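Local coordinates for protein ESSC (Geobacillus thermodenitrificans, PDB 5FWH) that is a component of the bacterial type VII secretion apparatus, represented here by its N-terminal forkhead-associated region, which probably mediates contacts between proteins, at residues L7-C12 with S37-R42; Y96-G101 with L188-P193. All coordinates share one frame; numbering follows the deposited sequence.

Contact 1: L7-C12 with S37-R42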
loop_
_atom_site.group_PDB
_atom_site.type_symbol
_atom_site.label_atom_id
_atom_site.label_comp_id
_atom_site.label_asym_id
_atom_site.label_seq_id
_atom_site.Cartn_x
_atom_site.Cartn_y
_atom_site.Cartn_z
ATOM N N LEU A 7 8.590 -2.948 -2.143
ATOM C CA LEU A 7 8.924 -3.250 -0.803
ATOM C C LEU A 7 10.332 -3.844 -0.751
ATOM O O LEU A 7 10.647 -4.738 -1.492
ATOM C CB LEU A 7 7.944 -4.266 -0.207
ATOM C CG LEU A 7 6.484 -3.750 -0.175
ATOM C CD1 LEU A 7 5.715 -4.215 -1.429
ATOM C CD2 LEU A 7 5.769 -4.266 1.080
ATOM N N TYR A 8 11.107 -3.311 0.186
ATOM C CA TYR A 8 12.492 -3.744 0.438
ATOM C C TYR A 8 12.921 -3.178 1.805
ATOM O O TYR A 8 12.372 -2.125 2.250
ATOM C CB TYR A 8 13.396 -3.217 -0.668
ATOM C CG TYR A 8 13.353 -1.719 -0.786
ATOM C CD1 TYR A 8 12.301 -1.087 -1.435
ATOM C CD2 TYR A 8 14.364 -0.925 -0.265
ATOM C CE1 TYR A 8 12.255 0.253 -1.564
ATOM C CE2 TYR A 8 14.306 0.444 -0.361
ATOM C CZ TYR A 8 13.249 1.019 -1.030
ATOM O OH TYR A 8 13.163 2.372 -1.146
ATOM N N GLU A 9 13.875 -3.860 2.479
ATOM C CA GLU A 9 14.281 -3.517 3.839
ATOM C C GLU A 9 13.030 -3.171 4.668
ATOM O O GLU A 9 12.157 -4.017 4.775
ATOM C CB GLU A 9 15.345 -2.413 3.856
ATOM C CG GLU A 9 16.567 -2.778 3.001
ATOM C CD GLU A 9 17.892 -2.091 3.377
ATOM O OE1 GLU A 9 18.087 -1.693 4.571
ATOM O OE2 GLU A 9 18.763 -1.961 2.473
ATOM N N THR A 10 12.944 -1.948 5.197
ATOM C CA THR A 10 11.825 -1.481 6.023
ATOM C C THR A 10 11.017 -0.346 5.314
ATOM O O THR A 10 10.449 0.541 5.956
ATOM C CB THR A 10 12.414 -0.946 7.338
ATOM O OG1 THR A 10 13.409 0.059 7.031
ATOM C CG2 THR A 10 13.028 -2.111 8.157
ATOM N N TYR A 11 11.057 -0.336 3.985
ATOM C CA TYR A 11 10.458 0.715 3.175
ATOM C C TYR A 11 9.438 0.104 2.248
ATOM O O TYR A 11 9.538 -1.088 1.925
ATOM C CB TYR A 11 11.515 1.423 2.334
ATOM C CG TYR A 11 12.571 1.984 3.257
ATOM C CD1 TYR A 11 12.257 3.028 4.122
ATOM C CD2 TYR A 11 13.847 1.390 3.338
ATOM C CE1 TYR A 11 13.205 3.509 5.042
ATOM C CE2 TYR A 11 14.784 1.865 4.220
ATOM C CZ TYR A 11 14.458 2.919 5.064
ATOM O OH TYR A 11 15.389 3.375 5.922
ATOM N N CYS A 12 8.476 0.946 1.844
ATOM C CA CYS A 12 7.566 0.614 0.781
ATOM C C CYS A 12 7.446 1.900 -0.037
ATOM O O CYS A 12 7.106 2.948 0.539
ATOM C CB CYS A 12 6.210 0.245 1.379
ATOM S SG CYS A 12 4.914 -0.171 0.174
ATOM N N SER A 37 18.534 2.838 -3.870
ATOM C CA SER A 37 19.978 3.099 -3.907
ATOM C C SER A 37 20.786 2.139 -3.063
ATOM O O SER A 37 21.981 1.966 -3.310
ATOM C CB SER A 37 20.281 4.534 -3.475
ATOM O OG SER A 37 19.442 4.853 -2.395
ATOM N N SER A 38 20.145 1.524 -2.081
ATOM C CA SER A 38 20.846 0.613 -1.208
ATOM C C SER A 38 21.150 -0.754 -1.847
ATOM O O SER A 38 21.951 -1.488 -1.268
ATOM C CB SER A 38 20.054 0.429 0.082
ATOM O OG SER A 38 18.780 -0.138 -0.186
ATOM N N PHE A 39 20.516 -1.101 -2.992
ATOM C CA PHE A 39 20.770 -2.347 -3.731
ATOM C C PHE A 39 21.781 -2.170 -4.906
ATOM O O PHE A 39 21.849 -1.084 -5.517
ATOM C CB PHE A 39 19.467 -2.856 -4.307
ATOM C CG PHE A 39 18.542 -3.512 -3.316
ATOM C CD1 PHE A 39 18.537 -3.193 -1.938
ATOM C CD2 PHE A 39 17.639 -4.456 -3.772
ATOM C CE1 PHE A 39 17.655 -3.812 -1.062
ATOM C CE2 PHE A 39 16.758 -5.082 -2.891
ATOM C CZ PHE A 39 16.764 -4.764 -1.539
ATOM N N SER A 40 22.488 -3.260 -5.230
ATOM C CA SER A 40 23.491 -3.421 -6.318
ATOM C C SER A 40 22.923 -3.571 -7.749
ATOM O O SER A 40 23.472 -3.045 -8.731
ATOM C CB SER A 40 24.298 -4.730 -6.033
ATOM O OG SER A 40 23.480 -5.960 -6.019
ATOM N N PHE A 41 21.878 -4.407 -7.838
ATOM C CA PHE A 41 21.288 -4.867 -9.087
ATOM C C PHE A 41 22.352 -5.542 -9.995
ATOM O O PHE A 41 22.369 -5.333 -11.223
ATOM C CB PHE A 41 20.543 -3.708 -9.801
ATOM C CG PHE A 41 19.373 -3.179 -9.027
ATOM C CD1 PHE A 41 18.163 -3.867 -9.030
ATOM C CD2 PHE A 41 19.502 -2.045 -8.262
ATOM C CE1 PHE A 41 17.092 -3.408 -8.300
ATOM C CE2 PHE A 41 18.454 -1.578 -7.529
ATOM C CZ PHE A 41 17.241 -2.253 -7.543
ATOM N N ARG A 42 23.206 -6.361 -9.383
ATOM C CA ARG A 42 24.207 -7.093 -10.130
ATOM C C ARG A 42 23.584 -8.173 -11.033
ATOM O O ARG A 42 24.106 -8.455 -12.078
ATOM C CB ARG A 42 25.256 -7.679 -9.219
ATOM C CG ARG A 42 26.649 -7.534 -9.813
ATOM C CD ARG A 42 27.731 -8.130 -8.911
ATOM N NE ARG A 42 27.460 -7.793 -7.514
ATOM C CZ ARG A 42 27.638 -6.590 -6.969
ATOM N NH1 ARG A 42 28.136 -5.565 -7.674
ATOM N NH2 ARG A 42 27.320 -6.409 -5.688
#

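Contact 2: Y96-G101 with L188-P193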
loop_
_atom_site.group_PDB
_atom_site.type_symbol
_atom_site.label_atom_id
_atom_site.label_comp_id
_atom_site.label_asym_id
_atom_site.label_seq_id
_atom_site.Cartn_x
_atom_site.Cartn_y
_atom_site.Cartn_z
ATOM N N TYR A 96 -13.381 4.975 -0.545
ATOM C CA TYR A 96 -14.468 5.011 0.376
ATOM C C TYR A 96 -14.113 6.055 1.381
ATOM O O TYR A 96 -12.965 6.119 1.765
ATOM C CB TYR A 96 -14.506 3.694 1.129
ATOM C CG TYR A 96 -14.786 2.520 0.302
ATOM C CD1 TYR A 96 -13.777 1.873 -0.349
ATOM C CD2 TYR A 96 -16.101 2.055 0.169
ATOM C CE1 TYR A 96 -14.046 0.806 -1.144
ATOM C CE2 TYR A 96 -16.378 0.980 -0.608
ATOM C CZ TYR A 96 -15.349 0.361 -1.262
ATOM O OH TYR A 96 -15.622 -0.716 -2.035
ATOM N N VAL A 97 -15.072 6.788 1.889
ATOM C CA VAL A 97 -14.777 7.743 2.952
ATOM C C VAL A 97 -15.741 7.469 4.042
ATOM O O VAL A 97 -16.901 7.366 3.811
ATOM C CB VAL A 97 -14.850 9.220 2.514
ATOM C CG1 VAL A 97 -14.495 10.154 3.675
ATOM C CG2 VAL A 97 -13.886 9.433 1.361
ATOM N N TYR A 98 -15.218 7.288 5.238
ATOM C CA TYR A 98 -16.023 7.034 6.412
ATOM C C TYR A 98 -15.964 8.177 7.382
ATOM O O TYR A 98 -14.873 8.748 7.632
ATOM C CB TYR A 98 -15.532 5.760 7.134
ATOM C CG TYR A 98 -15.548 4.555 6.183
ATOM C CD1 TYR A 98 -16.763 3.946 5.772
ATOM C CD2 TYR A 98 -14.374 4.091 5.637
ATOM C CE1 TYR A 98 -16.767 2.867 4.891
ATOM C CE2 TYR A 98 -14.373 3.003 4.777
ATOM C CZ TYR A 98 -15.581 2.426 4.391
ATOM O OH TYR A 98 -15.475 1.362 3.532
ATOM N N TYR A 99 -17.112 8.427 7.992
ATOM C CA TYR A 99 -17.257 9.377 9.087
ATOM C C TYR A 99 -17.030 8.633 10.403
ATOM O O TYR A 99 -17.719 7.673 10.693
ATOM C CB TYR A 99 -18.637 10.076 9.026
ATOM C CG TYR A 99 -18.868 10.953 10.197
ATOM C CD1 TYR A 99 -18.188 12.137 10.300
ATOM C CD2 TYR A 99 -19.701 10.574 11.233
ATOM C CE1 TYR A 99 -18.325 12.959 11.409
ATOM C CE2 TYR A 99 -19.865 11.390 12.357
ATOM C CZ TYR A 99 -19.180 12.589 12.427
ATOM O OH TYR A 99 -19.305 13.428 13.498
ATOM N N VAL A 100 -16.028 9.066 11.170
ATOM C CA VAL A 100 -15.632 8.384 12.382
ATOM C C VAL A 100 -15.530 9.363 13.561
ATOM O O VAL A 100 -14.887 9.060 14.549
ATOM C CB VAL A 100 -14.304 7.608 12.208
ATOM C CG1 VAL A 100 -14.454 6.474 11.199
ATOM C CG2 VAL A 100 -13.159 8.538 11.798
ATOM N N GLY A 101 -16.186 10.517 13.444
ATOM C CA GLY A 101 -16.307 11.486 14.515
ATOM C C GLY A 101 -16.959 11.004 15.814
ATOM O O GLY A 101 -16.743 11.589 16.874
ATOM N N LEU A 188 -18.466 0.846 9.336
ATOM C CA LEU A 188 -18.421 2.289 9.625
ATOM C C LEU A 188 -19.460 3.043 8.806
ATOM O O LEU A 188 -19.942 2.529 7.827
ATOM C CB LEU A 188 -17.036 2.867 9.332
ATOM C CG LEU A 188 -15.910 2.346 10.257
ATOM C CD1 LEU A 188 -14.545 2.617 9.668
ATOM C CD2 LEU A 188 -15.998 2.932 11.644
ATOM N N THR A 189 -19.743 4.285 9.194
ATOM C CA THR A 189 -20.611 5.211 8.419
ATOM C C THR A 189 -20.022 5.782 7.128
ATOM O O THR A 189 -19.208 6.718 7.166
ATOM C CB THR A 189 -20.951 6.502 9.211
ATOM O OG1 THR A 189 -21.269 6.214 10.562
ATOM C CG2 THR A 189 -22.122 7.279 8.542
ATOM N N GLU A 190 -20.510 5.323 5.984
ATOM C CA GLU A 190 -20.113 5.930 4.731
ATOM C C GLU A 190 -20.642 7.367 4.650
ATOM O O GLU A 190 -21.741 7.610 5.030
ATOM C CB GLU A 190 -20.580 5.108 3.529
ATOM C CG GLU A 190 -19.456 4.436 2.746
ATOM C CD GLU A 190 -19.942 3.209 1.964
ATOM O OE1 GLU A 190 -21.167 3.148 1.663
ATOM O OE2 GLU A 190 -19.119 2.300 1.675
ATOM N N THR A 191 -19.813 8.306 4.210
ATOM C CA THR A 191 -20.238 9.697 3.982
ATOM C C THR A 191 -20.583 9.999 2.527
ATOM O O THR A 191 -20.968 11.154 2.216
ATOM C CB THR A 191 -19.138 10.696 4.382
ATOM O OG1 THR A 191 -18.164 10.806 3.330
ATOM C CG2 THR A 191 -18.463 10.255 5.631
HETATM N N MSE A 192 -20.449 8.961 1.683
HETATM C CA MSE A 192 -20.477 9.022 0.222
HETATM C C MSE A 192 -20.793 7.683 -0.371
HETATM O O MSE A 192 -20.429 6.671 0.231
HETATM C CB MSE A 192 -19.029 9.120 -0.247
HETATM C CG MSE A 192 -18.878 10.135 -1.348
HETATM SE SE MSE A 192 -18.636 11.777 -0.309
HETATM C CE MSE A 192 -16.668 11.691 -0.077
ATOM N N PRO A 193 -21.384 7.638 -1.575
ATOM C CA PRO A 193 -21.192 6.455 -2.435
ATOM C C PRO A 193 -19.690 6.238 -2.766
ATOM O O PRO A 193 -18.962 7.208 -2.947
ATOM C CB PRO A 193 -21.960 6.818 -3.719
ATOM C CG PRO A 193 -23.000 7.766 -3.281
ATOM C CD PRO A 193 -22.476 8.496 -2.074
HETATM O O HOH W 1 -17.502 -0.159 3.048
#

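Contact 1: L7-C12 with S37-R42
The ring of Y8 and that of F39 are brought together by two different first torsions: CG of Y8 sits between its backbone N and carbonyl carbon (chi1 58°), while CG of F39 lies opposite its carbonyl carbon. The tyrosine thereby turns an edge to the face of the phenylalanine in a T-shaped pair, with centroids 6.0 Å apart and planes at 76°. The far end of F39 also reaches the base of the tyrosine, F39 CZ lying 3.8 Å from Y8 CB. Beside the rings, the extended side chain of E9 runs out to S38, whose OG donates a hydrogen bond of 3.2 Å to E9 OE2. The hydroxyl comes from above the carboxylate, 44° out of its plane. The same oxygen, E9 OE2, lies near the edge of the F39 ring, 4.1 Å from CE1. Y8 and E9 belong to a tight hairpin between strands 3-8 and 11-16, closed by a type II' turn from Y8 to Y11; the backbone bonds Y8 N to Y11 O and Y11 N to Y8 O pin its ends. CB of Y11 sits over one face of the Y8 ring, toward its rim, and the phenol OH is hydrogen-bonded to Q13 farther along the hairpin. S38 and F39 sit in the loop after strand 34-35; N28, just past strand 23-27, hydrogen-bonds F39 O through ND2, and F39 also packs on V79 and M84.

Contact 2: Y96-G101 with L188-P193
Two backbone bonds hold 188-193 against strand 94-99: Y99 N donates to T189 O at 2.8 Å, and T191 N donates to V97 O at 3.1 Å in a nearly straight bond (173°). Between these two bonds Y98 and E190 form a non-hydrogen-bonded antiparallel pair. T191 CG2, opposite its own carbonyl carbon and beside the backbone N, presses on Y99 CB at 3.4 Å, and the methyl group of selenomethionine M192 rests against CG2 of V97. L188 crosses the Y98 ring at about a right angle, its CB 3.7 Å from CD1, and reaches V100 CG1 with its CD2. The pairing adds 189-190 as a weakly bonded edge strand to an antiparallel sheet, next to strand 94-99, which is bonded on its other side to strand 175-180. E190 lies alongside Y98, its carboxylate turned only 19° from the ring plane, and its OE2 comes in the plane of the Y96 ring to the edge, 3.4 Å from CD2. One water links Y98 and E190, accepting from Y98 OH at 2.6 Å and donating to E190 OE2 at 3.2 Å. The Y96 ring is anchored in turn by hydrogen bonds of its OH with E183 OE1 and V184 N.

Overall arrangement
From the N terminus, the chain makes the hairpin of strands 3-8 and 11-16, passes through strands 23-27 and 34-35, and returns to the hairpin tip at contact 1, closing a loop of 24 intervening residues between the four-stranded sheet and the loop that follows strand 34-35. Contact 2 opens later, on strand 94-99, and closes only after 86 residues, joining that strand to the late strand 189-190. The two loops are in series, neither nesting nor crossing; the centres of contact 1 and contact 2 are about 36 Å apart, on opposite sides of the chain's centre. Backbone bonds from T10 to Q148 and from C12 to G146 nevertheless tie the hairpin of contact 1 to residues spanned by contact 2.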